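Side-chain contacts in putative lipoprotein (Parabacteroides distasonis, PDB 4FVS), which is of unknown function but is probably exported and lipid-binding, with a fold related to that of the LolA and LolB lipoprotein-sorting proteins: residues G20-A23 / K24-Q28; P9-E12 / G13-W16; S79-T82 / L83-P86. One frame throughout, in Å; residues are numbered along the deposited sequence.

Contact 1 (G20-A23 / K24-Q28); sequences GYDA and KGNLQ
The carboxylate of Asp22 meets the backbone of Gly25 and Asn26 inside the tight end of a hairpin. Its OD1 takes the N-H of Asn26 over a distance of 2.8 Å, and that bond is fairly straight at 161°. The donor comes from above the carboxylate plane. The same OD1 accepts a weak, strongly bent bond from the N-H of Gly25. With chi1 at 68°, CG sits between the backbone N and the carbonyl carbon, which folds the carboxylate inward over the turn. Two backbone N-H groups are thus gathered on one oxygen, and their dipoles would probably help to steady its negative charge.

Tyr21 carries the apolar side of the contact. Leu27 CD1 lies over one face of its ring, 4.3 Å from the centroid, in a CH-pi contact. Leu27 CG is anti to the backbone N (chi1 -176°), and CD1 is carried across to the ring from there. The ring also meets that of Tyr208, with the two planes at a shallow angle, and Tyr21 OH is hydrogen-bonded to Glu212, so strand 205-214 helps to fix its position.

The backbone sets these groups in place. Asp22 N gives a bond of 3.0 Å to Asn26 O, and Gln28 N gives one of 2.7 Å to Gly20 O. Between them Tyr21 and Leu27 form an antiparallel non-hydrogen-bonded pair, with both side chains on the same face of the sheet. Gly25 N also donates to Asp22 O across the turn. A side chain on Gly25 would press against the preceding carbonyl at its positive phi. The arrangement is a beta hairpin joining strands 15-22 and 27-41, closed by a type I turn from Asp22 to Gly25 with a G1 bulge at Gly25.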
# COMPACT_ATOMS: atom_id res chain seq x y z
N GLY A 20 -7.87 9.03 -1.79
CA GLY A 20 -7.94 8.34 -3.07
C GLY A 20 -8.79 9.11 -4.05
O GLY A 20 -9.93 9.45 -3.73
N TYR A 21 -8.24 9.37 -5.25
CA TYR A 21 -8.87 10.15 -6.32
C TYR A 21 -8.94 9.38 -7.62
O TYR A 21 -8.14 8.47 -7.83
CB TYR A 21 -8.04 11.41 -6.56
CG TYR A 21 -7.91 12.31 -5.35
CD1 TYR A 21 -8.86 13.29 -5.07
CD2 TYR A 21 -6.80 12.22 -4.51
CE1 TYR A 21 -8.75 14.12 -3.96
CE2 TYR A 21 -6.68 13.04 -3.39
CZ TYR A 21 -7.65 14.00 -3.13
OH TYR A 21 -7.54 14.83 -2.04
N ASP A 22 -9.88 9.75 -8.50
CA ASP A 22 -9.99 9.19 -9.85
C ASP A 22 -9.05 9.98 -10.78
O ASP A 22 -8.42 10.94 -10.32
CB ASP A 22 -11.46 9.19 -10.35
CG ASP A 22 -12.13 10.55 -10.63
OD1 ASP A 22 -11.41 11.59 -10.65
OD2 ASP A 22 -13.36 10.58 -10.83
N ALA A 23 -8.98 9.62 -12.08
CA ALA A 23 -8.11 10.27 -13.06
C ALA A 23 -8.37 11.78 -13.17
O ALA A 23 -7.41 12.56 -13.31
CB ALA A 23 -8.29 9.62 -14.42
N LYS A 24 -9.65 12.20 -13.07
CA LYS A 24 -10.06 13.61 -13.19
C LYS A 24 -9.76 14.43 -11.92
O LYS A 24 -9.78 15.65 -11.96
CB LYS A 24 -11.56 13.69 -13.52
CG LYS A 24 -11.86 13.15 -14.92
CD LYS A 24 -13.33 13.10 -15.26
CE LYS A 24 -13.47 12.94 -16.77
NZ LYS A 24 -14.80 13.40 -17.26
N GLY A 25 -9.47 13.76 -10.82
CA GLY A 25 -9.14 14.42 -9.56
C GLY A 25 -10.26 14.47 -8.54
O GLY A 25 -10.15 15.21 -7.56
N ASN A 26 -11.32 13.69 -8.74
CA ASN A 26 -12.44 13.65 -7.80
C ASN A 26 -12.18 12.68 -6.68
O ASN A 26 -11.78 11.53 -6.93
CB ASN A 26 -13.75 13.26 -8.48
CG ASN A 26 -14.17 14.14 -9.59
OD1 ASN A 26 -14.39 13.66 -10.71
ND2 ASN A 26 -14.30 15.42 -9.27
N LEU A 27 -12.47 13.10 -5.44
CA LEU A 27 -12.28 12.28 -4.25
C LEU A 27 -13.17 11.06 -4.32
O LEU A 27 -14.36 11.17 -4.61
CB LEU A 27 -12.55 13.10 -2.97
CG LEU A 27 -12.30 12.39 -1.65
CD1 LEU A 27 -10.82 12.06 -1.43
CD2 LEU A 27 -12.82 13.20 -0.51
N GLN A 28 -12.57 9.91 -4.09
CA GLN A 28 -13.22 8.61 -4.12
C GLN A 28 -13.26 7.98 -2.71
O GLN A 28 -14.27 7.38 -2.34
CB GLN A 28 -12.48 7.65 -5.10
CG GLN A 28 -12.51 8.08 -6.58
CD GLN A 28 -13.85 7.83 -7.22
OE1 GLN A 28 -14.62 8.77 -7.51
NE2 GLN A 28 -14.16 6.56 -7.44

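Contact 2 (P9-E12 / G13-W16); sequences PQTE and GTVW
Thr11 to Thr14 form a type II beta turn, in which Thr14 N donates to Thr11 O over 3.2 Å. The Thr14 hydroxyl adds a second grip on the same carbonyl, with OG1 2.9 Å from Thr11 O. Both donors reach the oxygen from the same face of its plane. OG1 lies anti to the carbonyl carbon of Thr14 (chi1 -66°), beside the backbone N, so hydroxyl and N-H point to one acceptor. The same rotamer leaves CG2 turned to Pro9, 4.1 Å from its CB.

Pro9 points its CG into one face of the Trp16 indole, with the backbone N and CA behind. This CG sits 3.5 Å from the centroid of the six-membered ring and only 6° off the ring normal, a CH-pi contact over the face. CB and CD lie slightly farther out on either side, near CZ3 and CZ2 respectively. Trp16 is also stacked with Tyr33 and meets Phe8 edge-to-face, and it touches Leu211 and Leu214 of strand 205-214.

Gly13 has a positive phi of 90°. A CB there would run into Glu12 O, so the third position of the turn calls for glycine.

The chemistry is divided in two. Two hydrogen bonds satisfy the Thr11 carbonyl at the turn. On the apolar side, C-H groups of a buried proline meet an electron-rich indole, which holds the loop before strand 15-22 against Trp16.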
# COMPACT_ATOMS: atom_id res chain seq x y z
N PRO A 9 5.08 4.69 9.45
CA PRO A 9 5.18 5.41 10.73
C PRO A 9 5.50 4.44 11.87
O PRO A 9 5.00 3.31 11.86
CB PRO A 9 3.81 6.06 10.88
CG PRO A 9 3.32 6.19 9.51
CD PRO A 9 3.75 4.93 8.84
N GLN A 10 6.36 4.84 12.80
CA GLN A 10 6.79 3.95 13.86
C GLN A 10 6.65 4.59 15.26
O GLN A 10 7.25 4.08 16.22
CB GLN A 10 8.25 3.50 13.60
CG GLN A 10 9.23 4.66 13.35
CD GLN A 10 10.67 4.25 13.19
OE1 GLN A 10 11.04 3.08 13.20
NE2 GLN A 10 11.53 5.24 13.05
N THR A 11 5.88 5.69 15.38
CA THR A 11 5.66 6.37 16.66
C THR A 11 4.23 6.14 17.10
O THR A 11 3.31 6.42 16.34
CB THR A 11 6.02 7.85 16.57
OG1 THR A 11 7.39 7.97 16.19
CG2 THR A 11 5.77 8.59 17.89
N GLU A 12 4.04 5.62 18.33
CA GLU A 12 2.74 5.31 18.91
C GLU A 12 1.86 6.57 18.96
O GLU A 12 2.32 7.62 19.41
CB GLU A 12 2.92 4.70 20.31
CG GLU A 12 1.74 3.87 20.80
CD GLU A 12 1.96 3.08 22.08
OE1 GLU A 12 2.90 2.25 22.12
OE2 GLU A 12 1.15 3.25 23.03
N GLY A 13 0.65 6.45 18.44
CA GLY A 13 -0.32 7.54 18.40
C GLY A 13 -0.28 8.44 17.17
O GLY A 13 -1.12 9.34 17.04
N THR A 14 0.70 8.21 16.27
CA THR A 14 0.84 8.98 15.04
C THR A 14 -0.37 8.68 14.17
O THR A 14 -0.77 7.53 14.05
CB THR A 14 2.16 8.65 14.35
OG1 THR A 14 3.22 9.11 15.19
CG2 THR A 14 2.30 9.26 12.97
N VAL A 15 -0.97 9.74 13.62
CA VAL A 15 -2.12 9.64 12.73
C VAL A 15 -1.74 10.20 11.36
O VAL A 15 -0.90 11.10 11.25
CB VAL A 15 -3.39 10.34 13.31
CG1 VAL A 15 -3.96 9.60 14.50
CG2 VAL A 15 -3.13 11.80 13.65
N TRP A 16 -2.34 9.66 10.30
CA TRP A 16 -2.13 10.14 8.95
C TRP A 16 -3.36 9.86 8.10
O TRP A 16 -4.22 9.05 8.47
CB TRP A 16 -0.85 9.59 8.29
CG TRP A 16 -0.73 8.12 8.00
CD1 TRP A 16 -0.71 7.54 6.77
CD2 TRP A 16 -0.39 7.09 8.94
NE1 TRP A 16 -0.46 6.19 6.89
CE2 TRP A 16 -0.24 5.90 8.21
CE3 TRP A 16 -0.28 7.05 10.34
CZ2 TRP A 16 0.03 4.67 8.82
CZ3 TRP A 16 -0.02 5.83 10.94
CH2 TRP A 16 0.13 4.65 10.19

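Contact 3 (S79-T82 / L83-P86); sequences SKET and LSYP
The Tyr85 ring meets Thr82 O with its edge, and the oxygen lies in the ring plane. CD2 is 3.3 Å from Thr82 O, and CE2 approaches the same oxygen as closely. Tyr85 CG lies between its backbone N and carbonyl carbon (chi1 58°), which swings the ring back beside the Thr82 carbonyl. Met139 and Ile168 pack against both Tyr85 and the Leu83 side chain, with Tyr166, Ser207 and Thr209 also touching Tyr85 and Val125 and Ile141 touching Leu83.

The carboxylate of Glu81 is the other flat group. Its OE1 is 3.2 Å from Ser84 OG. Beyond the turn, OE1 has a weak hydrogen bond to Tyr33 OH, and OE2 faces Arg18 in a long, weak ion pair.

Ser84 OG donates to Glu81 O over 2.8 Å, and Ser84 N adds a weak bond to that carbonyl. Ser84 OG is also hydrogen-bonded to Tyr53 OH. An alanine here is likely to leave Glu81 O with the weak backbone bond as its sole link to this position, and Tyr53 OH without that mate. Leu83 N donates to Lys80 O at 3.0 Å.

Ser84 is the centre of an inverse gamma turn, and Tyr85 stands at the N-cap position of helix 86-89. The arrangement is a 3-10 turn that leads through a tight turn into a short helix, buried near the centre of this beta-rich, LolA/LolB-related fold.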
# COMPACT_ATOMS: atom_id res chain seq x y z
N SER A 79 0.86 -6.80 2.17
CA SER A 79 0.61 -6.52 0.75
C SER A 79 -0.76 -5.86 0.46
O SER A 79 -0.91 -5.32 -0.63
CB SER A 79 0.74 -7.77 -0.11
OG SER A 79 -0.02 -8.86 0.35
N LYS A 80 -1.70 -5.80 1.44
CA LYS A 80 -3.02 -5.17 1.26
C LYS A 80 -2.87 -3.64 1.15
O LYS A 80 -3.75 -2.98 0.56
CB LYS A 80 -4.03 -5.56 2.38
CG LYS A 80 -3.70 -5.14 3.81
CD LYS A 80 -4.84 -5.46 4.71
CE LYS A 80 -4.47 -5.49 6.15
NZ LYS A 80 -5.58 -6.06 6.97
N GLU A 81 -1.76 -3.09 1.67
CA GLU A 81 -1.42 -1.66 1.59
C GLU A 81 -1.23 -1.22 0.11
O GLU A 81 -1.48 -0.06 -0.24
CB GLU A 81 -0.16 -1.38 2.42
CG GLU A 81 0.20 0.08 2.63
CD GLU A 81 -0.64 0.96 3.52
OE1 GLU A 81 -1.85 0.67 3.71
OE2 GLU A 81 -0.10 1.99 3.99
N THR A 82 -0.82 -2.17 -0.76
CA THR A 82 -0.62 -1.97 -2.21
C THR A 82 -2.01 -1.72 -2.88
O THR A 82 -2.05 -1.02 -3.91
CB THR A 82 0.18 -3.20 -2.81
OG1 THR A 82 1.53 -3.15 -2.34
CG2 THR A 82 0.23 -3.21 -4.32
N LEU A 83 -3.12 -2.25 -2.28
CA LEU A 83 -4.49 -2.16 -2.81
C LEU A 83 -5.30 -1.04 -2.15
O LEU A 83 -6.53 -1.01 -2.30
CB LEU A 83 -5.22 -3.50 -2.67
CG LEU A 83 -4.50 -4.76 -3.21
CD1 LEU A 83 -5.27 -5.97 -2.88
CD2 LEU A 83 -4.29 -4.71 -4.70
N SER A 84 -4.62 -0.10 -1.46
CA SER A 84 -5.17 1.12 -0.85
C SER A 84 -5.54 2.15 -1.92
O SER A 84 -4.95 3.25 -1.94
CB SER A 84 -4.15 1.75 0.10
OG SER A 84 -3.69 0.88 1.12
N TYR A 85 -6.42 1.78 -2.87
CA TYR A 85 -6.73 2.73 -3.93
C TYR A 85 -8.16 2.56 -4.36
O TYR A 85 -8.70 1.47 -4.20
CB TYR A 85 -5.77 2.61 -5.13
CG TYR A 85 -5.68 1.24 -5.79
CD1 TYR A 85 -6.58 0.88 -6.80
CD2 TYR A 85 -4.63 0.38 -5.51
CE1 TYR A 85 -6.48 -0.34 -7.45
CE2 TYR A 85 -4.49 -0.83 -6.19
CZ TYR A 85 -5.42 -1.18 -7.16
OH TYR A 85 -5.31 -2.36 -7.86
N PRO A 86 -8.76 3.65 -4.93
CA PRO A 86 -10.18 3.64 -5.32
C PRO A 86 -10.67 2.39 -6.09
O PRO A 86 -11.72 1.89 -5.74
CB PRO A 86 -10.29 4.87 -6.20
CG PRO A 86 -9.31 5.82 -5.63
CD PRO A 86 -8.17 5.00 -5.14

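From the N terminus the chain first makes contact 2, where a tight turn leads the loop 9-12 into strand 15-22. That strand then runs to contact 1, whose turn sends the chain back along strand 27-41. The two centres are about 26 Å apart, and strand 15-22 takes part in both. Contact 3 comes much later, between strand 74-78 and helix 86-89. The three follow in series, and none nests in or crosses another. Contact 3 touches contact 1 through Pro86, whose CG packs on Gly20, Tyr21 and Gln28. It does not touch contact 2, though Tyr33 has partners in both. The buried segment 79-86 is thus tied to the hairpin of strands 15-22 and 27-41.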